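Local coordinates for (S)-ureidoglycine aminohydrolase cupin domain-containing protein (Pseudomonas syringae pv. tomato, PDB 3MYX) that is of unknown function but has cupin folds and may be related to (S)-ureidoglycine aminohydrolase, a ureide-breakdown enzyme, at residues Ser35-Ala40 and Tyr65-Val70; Val76-Gly81 and Ser125-Leu130; Val85-Ser88 and Ser92-Ile95. One frame throughout, in Å; residues are numbered along the deposited sequence. Where two conformers were deposited one is given.

Contact 1: residues Ser35-Ala40 and Tyr65-Val70; sequences SGRRTA and YTEMLV
Tyr-65 meets Arg-37 with the rim of its ring: CE2 lies 3.9 Å from NH2 of Arg-37, and that nitrogen sits near the ring plane, at the edge and not over a face. The phenol itself is engaged further out, where OH is hydrogen-bonded to Asp-28. Two residues on, Glu-67 supplies the main grip. With CG anti to the backbone N (chi1 -173°) and the chain extended beyond it, the carboxylate reaches inward to meet an arginine coming from the opposite direction. The salt bridge is end-on and two-pronged: NH1 of Arg-37 gives a nearly straight bond of 2.8 Å to OE2 of Glu-67, while NH2 of Arg-37 reaches OE1 of Glu-67 at 3.2 Å. Both oxygens are approached on their syn sides, yet the planes are turned 32° apart, and OE2 is met out of its carboxylate plane.

This is a charged pair set inside a cupin-type beta barrel, where strands 37-39 and 66-71 belong to the same curled sheet without being neighbours in it. Phe-113, on strand 109-116, makes a cation-pi contact with Arg-37, whose NE forms a salt bridge with Asp-31. Tyr-63 OH is hydrogen-bonded to OE1 of Glu-67, so that this buried oxygen has two partners. Further along, Leu-69 packs on Trp-111 of strand 109-116 and on Ile-95 of strand 92-95.

Contact 2: residues Val76-Gly81 and Ser125-Leu130; sequences VTLTSG and SGITAL. With EDO (1,2-ethanediol), chain D.
Ile-127 sends CG1 anti to its own carbonyl carbon (chi1 -50°) and CD1 onward in a roughly extended run (chi2 153°), which carries the methyl at the end of the longer branch to strand 76-80. The shorter branch, CG2, is left on another side of CB, where Leu-78 can reach it. On the partner strand Leu-78 has a similar first torsion (chi1 -57°), bringing its CD1 to 3.8 Å from CG2 of Ile-127. The two side chains cross at a slant, and each offers more than one carbon to the other.

CD1 of Ile-127 does most of the touching. It rests 3.7 Å from CB of Leu-78, lies equally close to the carbonyl O of Leu-78, and reaches CB of Ser-80 at 3.8 Å. The methyl thus spans the strand from one inward-directed residue to the next. These contacts belong to one of two modelled conformers of Ile-127, which suggests some mobility at this partly exposed position. Ser-80 takes part through its carbon alone; its OG is hydrogen-bonded to the carbonyl O of Gln-100. Past the end of the strand, N of Gly-81 gives an almost straight bond of 2.8 Å to O1 of a 1,2-ethanediol molecule, which probably came from the crystallisation liquor and is also held by Gln-100.

No hydrogen bond joins the two segments. Their axes approach to 8.8 Å, and the strands run in broadly opposed directions. Leu-78 also packs on Ala-93 and Ile-95, while Val-85 touches Ile-127, so the apolar layer continues on both sheets. The result is apolar packing between two facing antiparallel sheets, as in the small jelly-roll-like beta barrel of the cupins.

Contact 3: residues Val85-Ser88 and Ser92-Ile95; sequences VTLS and SAVI
Leu-87 reaches across to Ala-93 and Ser-92 with its branched end. Its CB leaves the strand in the direction of 92-95, and CG, set anti to the carbonyl carbon (chi1 -51°), carries the chain further inward; neither makes a close approach itself. Beyond CG the two methyls part. CD1 lies over the start of Ala-93, 3.9 Å from both N and CB of Ala-93. CD2 meets the same CB of Ala-93 at 3.9 Å and also presses on the preceding peptide, where it is 3.5 Å from the carbonyl O of Ser-92. The fork of the leucine is thus laid against the alanine methyl, one prong reaching the backbone nitrogen and the other the neighbouring carbonyl.

Two residues earlier Val-85 adds a looser touch from the same strand: its CG1, anti to the backbone N, comes within 4.2 Å of CB of Ala-93. The short methyl of Ala-93 is therefore met by two larger side chains of 85-88, and Leu-78 of strand 75-80 packs on Ala-93 as well. Ser-92 contributes its backbone here; its hydroxyl is hydrogen-bonded to O of Leu-69 instead.

The segments are joined by only three intervening residues, yet they are not paired as a hairpin. Their axes stay 7.6 Å apart at the closest point, with the N-to-C directions 135° from each other. Strand 83-88 pairs with 75-80 at the margin of a four-stranded sheet, whereas 92-95 lies between strands 66-71 and 127-130 of the larger, curled sheet. The chain thus steps from one wall of the barrel to the other, and Met-71 packs on Leu-87 beside this crossing.

Overall arrangement
Contacts 2 and 3 have centres about 6 Å apart, and contact 1 lies about 15 Å from contact 2 and 13 Å from contact 3. Contact 1 closes before the others open; contact 3 is nested in the loop closed by contact 2. Strand 66-71 of contact 1 neighbours strand 92-95 of contact 3, which in turn neighbours strand 127-130 of contact 2, while strands 75-80 and 83-88 pair in the facing sheet. The three therefore belong to one barrel: a buried ionic link in one region, apolar packing between sheets in another. A second pair of sheets, built mostly from later strands but including the N-terminal strand 7-11, is consistent with a two-cupin architecture.

Contact 1: residues Ser35-Ala40 and Tyr65-Val70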
# COMPACT_ATOMS: atom_id res chain seq x y z
N SER A 35 -7.41 -13.69 -13.19
CA SER A 35 -6.27 -14.58 -13.03
C SER A 35 -5.04 -13.85 -12.49
O SER A 35 -4.21 -14.44 -11.79
CB SER A 35 -5.91 -15.30 -14.36
OG SER A 35 -5.55 -14.39 -15.38
N GLY A 36 -4.93 -12.57 -12.83
CA GLY A 36 -3.82 -11.75 -12.37
C GLY A 36 -3.94 -11.21 -10.96
O GLY A 36 -2.96 -10.70 -10.42
N ARG A 37 -5.14 -11.28 -10.37
CA ARG A 37 -5.39 -10.75 -9.04
C ARG A 37 -5.02 -11.77 -7.98
O ARG A 37 -5.57 -12.88 -7.96
CB ARG A 37 -6.87 -10.34 -8.90
CG ARG A 37 -7.25 -9.84 -7.51
CD ARG A 37 -6.75 -8.43 -7.23
NE ARG A 37 -7.57 -7.44 -7.89
CZ ARG A 37 -7.34 -6.13 -7.88
NH1 ARG A 37 -6.27 -5.64 -7.29
NH2 ARG A 37 -8.18 -5.31 -8.48
N ARG A 38 -4.09 -11.40 -7.11
CA ARG A 38 -3.57 -12.29 -6.06
C ARG A 38 -3.78 -11.57 -4.75
O ARG A 38 -3.02 -10.66 -4.39
CB ARG A 38 -2.10 -12.61 -6.30
CG ARG A 38 -1.75 -12.96 -7.73
CD ARG A 38 -2.42 -14.23 -8.20
NE ARG A 38 -2.23 -14.40 -9.64
CZ ARG A 38 -1.12 -14.88 -10.21
NH1 ARG A 38 -0.09 -15.26 -9.46
NH2 ARG A 38 -1.04 -14.99 -11.54
N THR A 39 -4.82 -11.96 -4.03
CA THR A 39 -5.23 -11.24 -2.83
C THR A 39 -4.71 -11.91 -1.57
O THR A 39 -4.94 -13.10 -1.36
CB THR A 39 -6.76 -11.13 -2.81
OG1 THR A 39 -7.18 -10.42 -3.98
CG2 THR A 39 -7.24 -10.42 -1.57
N ALA A 40 -3.98 -11.15 -0.76
CA ALA A 40 -3.44 -11.64 0.50
C ALA A 40 -4.38 -11.40 1.67
O ALA A 40 -4.29 -12.10 2.68
CB ALA A 40 -2.12 -10.98 0.77
N TYR A 65 -13.15 0.46 -7.58
CA TYR A 65 -12.54 0.61 -6.28
C TYR A 65 -11.73 1.90 -6.25
O TYR A 65 -11.41 2.46 -7.28
CB TYR A 65 -11.57 -0.55 -6.04
CG TYR A 65 -12.06 -1.95 -6.36
CD1 TYR A 65 -13.38 -2.34 -6.11
CD2 TYR A 65 -11.19 -2.91 -6.87
CE1 TYR A 65 -13.82 -3.63 -6.39
CE2 TYR A 65 -11.63 -4.19 -7.14
CZ TYR A 65 -12.93 -4.55 -6.88
OH TYR A 65 -13.33 -5.82 -7.16
N THR A 66 -11.34 2.33 -5.05
CA THR A 66 -10.17 3.20 -4.92
C THR A 66 -8.99 2.26 -4.77
O THR A 66 -8.99 1.43 -3.89
CB THR A 66 -10.25 4.12 -3.71
OG1 THR A 66 -11.47 4.87 -3.79
CG2 THR A 66 -9.05 5.04 -3.65
N GLU A 67 -7.98 2.39 -5.62
CA GLU A 67 -6.88 1.42 -5.62
C GLU A 67 -5.51 2.07 -5.82
O GLU A 67 -5.30 2.85 -6.74
CB GLU A 67 -7.12 0.31 -6.66
CG GLU A 67 -6.09 -0.82 -6.60
CD GLU A 67 -6.49 -2.09 -7.35
OE1 GLU A 67 -7.68 -2.25 -7.76
OE2 GLU A 67 -5.61 -2.96 -7.46
N MSE A 68 -4.60 1.74 -4.91
CA MSE A 68 -3.21 2.17 -4.97
C MSE A 68 -2.37 1.05 -5.53
O MSE A 68 -2.52 -0.11 -5.13
CB MSE A 68 -2.69 2.48 -3.58
CG MSE A 68 -1.22 2.85 -3.58
SE MSE A 68 -0.66 2.96 -1.77
CE MSE A 68 1.00 3.88 -2.02
N LEU A 69 -1.48 1.41 -6.45
CA LEU A 69 -0.52 0.49 -7.09
C LEU A 69 0.90 0.90 -6.73
O LEU A 69 1.21 2.08 -6.78
CB LEU A 69 -0.60 0.56 -8.64
CG LEU A 69 -1.88 0.16 -9.39
CD1 LEU A 69 -2.97 1.23 -9.23
CD2 LEU A 69 -1.58 -0.11 -10.85
N VAL A 70 1.73 -0.07 -6.37
CA VAL A 70 3.15 0.12 -6.10
C VAL A 70 3.92 -0.86 -6.98
O VAL A 70 3.79 -2.08 -6.78
CB VAL A 70 3.44 -0.21 -4.61
CG1 VAL A 70 4.92 -0.07 -4.31
CG2 VAL A 70 2.64 0.69 -3.69

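Contact 2: residues Val76-Gly81 and Ser125-Leu130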
# COMPACT_ATOMS: atom_id res chain seq x y z
N VAL A 76 3.79 -0.02 -15.86
CA VAL A 76 2.38 0.21 -16.20
C VAL A 76 2.21 1.65 -16.62
O VAL A 76 2.74 2.55 -15.96
CB VAL A 76 1.44 -0.09 -15.00
CG1 VAL A 76 0.02 0.49 -15.23
CG2 VAL A 76 1.39 -1.59 -14.73
N THR A 77 1.46 1.88 -17.68
CA THR A 77 1.00 3.22 -18.01
C THR A 77 -0.52 3.27 -17.81
O THR A 77 -1.26 2.44 -18.36
CB THR A 77 1.36 3.63 -19.44
OG1 THR A 77 2.79 3.69 -19.56
CG2 THR A 77 0.76 4.99 -19.80
N LEU A 78 -0.93 4.20 -16.96
CA LEU A 78 -2.32 4.45 -16.64
C LEU A 78 -2.75 5.66 -17.47
O LEU A 78 -2.12 6.71 -17.39
CB LEU A 78 -2.49 4.78 -15.14
CG LEU A 78 -1.97 3.73 -14.16
CD1 LEU A 78 -2.05 4.27 -12.74
CD2 LEU A 78 -2.75 2.41 -14.29
N THR A 79 -3.82 5.52 -18.24
CA THR A 79 -4.34 6.62 -19.04
C THR A 79 -5.81 6.85 -18.69
O THR A 79 -6.57 5.90 -18.55
CB THR A 79 -4.19 6.32 -20.55
OG1 THR A 79 -2.84 5.88 -20.81
CG2 THR A 79 -4.50 7.56 -21.38
N SER A 80 -6.21 8.11 -18.58
CA SER A 80 -7.59 8.51 -18.39
C SER A 80 -7.77 9.80 -19.17
O SER A 80 -7.27 10.84 -18.78
CB SER A 80 -7.89 8.74 -16.91
OG SER A 80 -9.25 9.09 -16.71
N GLY A 81 -8.50 9.73 -20.27
CA GLY A 81 -8.59 10.86 -21.17
C GLY A 81 -7.19 11.35 -21.51
O GLY A 81 -6.31 10.55 -21.86
N SER A 125 -12.58 10.83 -8.59
CA SER A 125 -12.06 10.09 -9.73
C SER A 125 -10.85 10.79 -10.34
O SER A 125 -10.69 12.01 -10.27
CB SER A 125 -13.16 9.93 -10.78
OG SER A 125 -13.57 11.18 -11.29
N GLY A 126 -10.00 9.99 -10.97
CA GLY A 126 -8.79 10.44 -11.60
C GLY A 126 -7.60 9.63 -11.12
O GLY A 126 -7.67 8.87 -10.16
N ILE A 127 -6.48 9.82 -11.82
CA ILE A 127 -5.23 9.17 -11.44
C ILE A 127 -4.33 10.19 -10.74
O ILE A 127 -4.18 11.32 -11.19
CB ILE A 127 -4.45 8.60 -12.65
CG1 ILE A 127 -5.32 7.73 -13.55
CG2 ILE A 127 -3.24 7.82 -12.17
CD1 ILE A 127 -4.80 7.71 -15.04
N THR A 128 -3.73 9.78 -9.62
CA THR A 128 -2.80 10.62 -8.86
C THR A 128 -1.44 9.91 -8.77
O THR A 128 -1.35 8.85 -8.19
CB THR A 128 -3.33 10.93 -7.43
OG1 THR A 128 -4.62 11.56 -7.51
CG2 THR A 128 -2.40 11.89 -6.67
N ALA A 129 -0.41 10.51 -9.37
CA ALA A 129 0.97 10.02 -9.22
C ALA A 129 1.51 10.43 -7.86
O ALA A 129 1.13 11.48 -7.32
CB ALA A 129 1.84 10.60 -10.33
N LEU A 130 2.40 9.61 -7.30
CA LEU A 130 2.93 9.82 -5.94
C LEU A 130 4.45 9.91 -6.00
O LEU A 130 5.11 8.88 -6.13
CB LEU A 130 2.51 8.69 -4.99
CG LEU A 130 1.01 8.37 -4.92
CD1 LEU A 130 0.80 7.06 -4.15
CD2 LEU A 130 0.20 9.50 -4.29
C1 EDO D . -8.99 6.50 -21.31
O1 EDO D . -10.00 7.44 -20.96
C2 EDO D . -9.44 5.10 -20.94
O2 EDO D . -10.62 4.74 -21.70

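Contact 3: residues Val85-Ser88 and Ser92-Ile95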
# COMPACT_ATOMS: atom_id res chain seq x y z
N VAL A 85 0.03 8.48 -16.74
CA VAL A 85 0.99 8.27 -15.68
C VAL A 85 1.69 6.94 -15.93
O VAL A 85 1.02 5.92 -16.05
CB VAL A 85 0.29 8.25 -14.29
CG1 VAL A 85 1.23 7.79 -13.20
CG2 VAL A 85 -0.31 9.65 -13.95
N THR A 86 3.01 6.94 -16.01
CA THR A 86 3.79 5.72 -16.19
C THR A 86 4.54 5.41 -14.90
O THR A 86 5.19 6.30 -14.35
CB THR A 86 4.76 5.84 -17.38
OG1 THR A 86 4.01 5.96 -18.59
CG2 THR A 86 5.69 4.62 -17.47
N LEU A 87 4.42 4.17 -14.44
CA LEU A 87 5.09 3.70 -13.24
C LEU A 87 6.06 2.58 -13.55
O LEU A 87 5.69 1.54 -14.13
CB LEU A 87 4.07 3.13 -12.27
CG LEU A 87 2.85 3.93 -11.90
CD1 LEU A 87 1.96 3.05 -11.01
CD2 LEU A 87 3.30 5.22 -11.20
N SER A 88 7.30 2.81 -13.17
CA SER A 88 8.31 1.77 -13.18
C SER A 88 8.55 1.31 -11.74
O SER A 88 7.97 1.85 -10.80
CB SER A 88 9.60 2.29 -13.84
OG SER A 88 10.07 3.49 -13.24
N SER A 92 4.59 4.70 -7.66
CA SER A 92 3.25 4.43 -7.18
C SER A 92 2.26 5.48 -7.70
O SER A 92 2.62 6.62 -8.01
CB SER A 92 3.27 4.41 -5.64
OG SER A 92 1.99 4.11 -5.11
N ALA A 93 1.00 5.06 -7.82
CA ALA A 93 -0.09 5.93 -8.18
C ALA A 93 -1.38 5.41 -7.57
O ALA A 93 -1.45 4.26 -7.11
CB ALA A 93 -0.25 6.04 -9.70
N VAL A 94 -2.39 6.27 -7.59
CA VAL A 94 -3.73 5.93 -7.11
C VAL A 94 -4.73 6.09 -8.26
O VAL A 94 -4.68 7.08 -8.99
CB VAL A 94 -4.18 6.88 -5.97
CG1 VAL A 94 -5.55 6.43 -5.42
CG2 VAL A 94 -3.13 6.91 -4.90
N ILE A 95 -5.60 5.10 -8.42
CA ILE A 95 -6.78 5.20 -9.29
C ILE A 95 -7.97 5.48 -8.39
O ILE A 95 -8.31 4.65 -7.53
CB ILE A 95 -7.02 3.89 -10.07
CG1 ILE A 95 -5.79 3.51 -10.90
CG2 ILE A 95 -8.25 4.02 -10.94
CD1 ILE A 95 -5.86 2.14 -11.57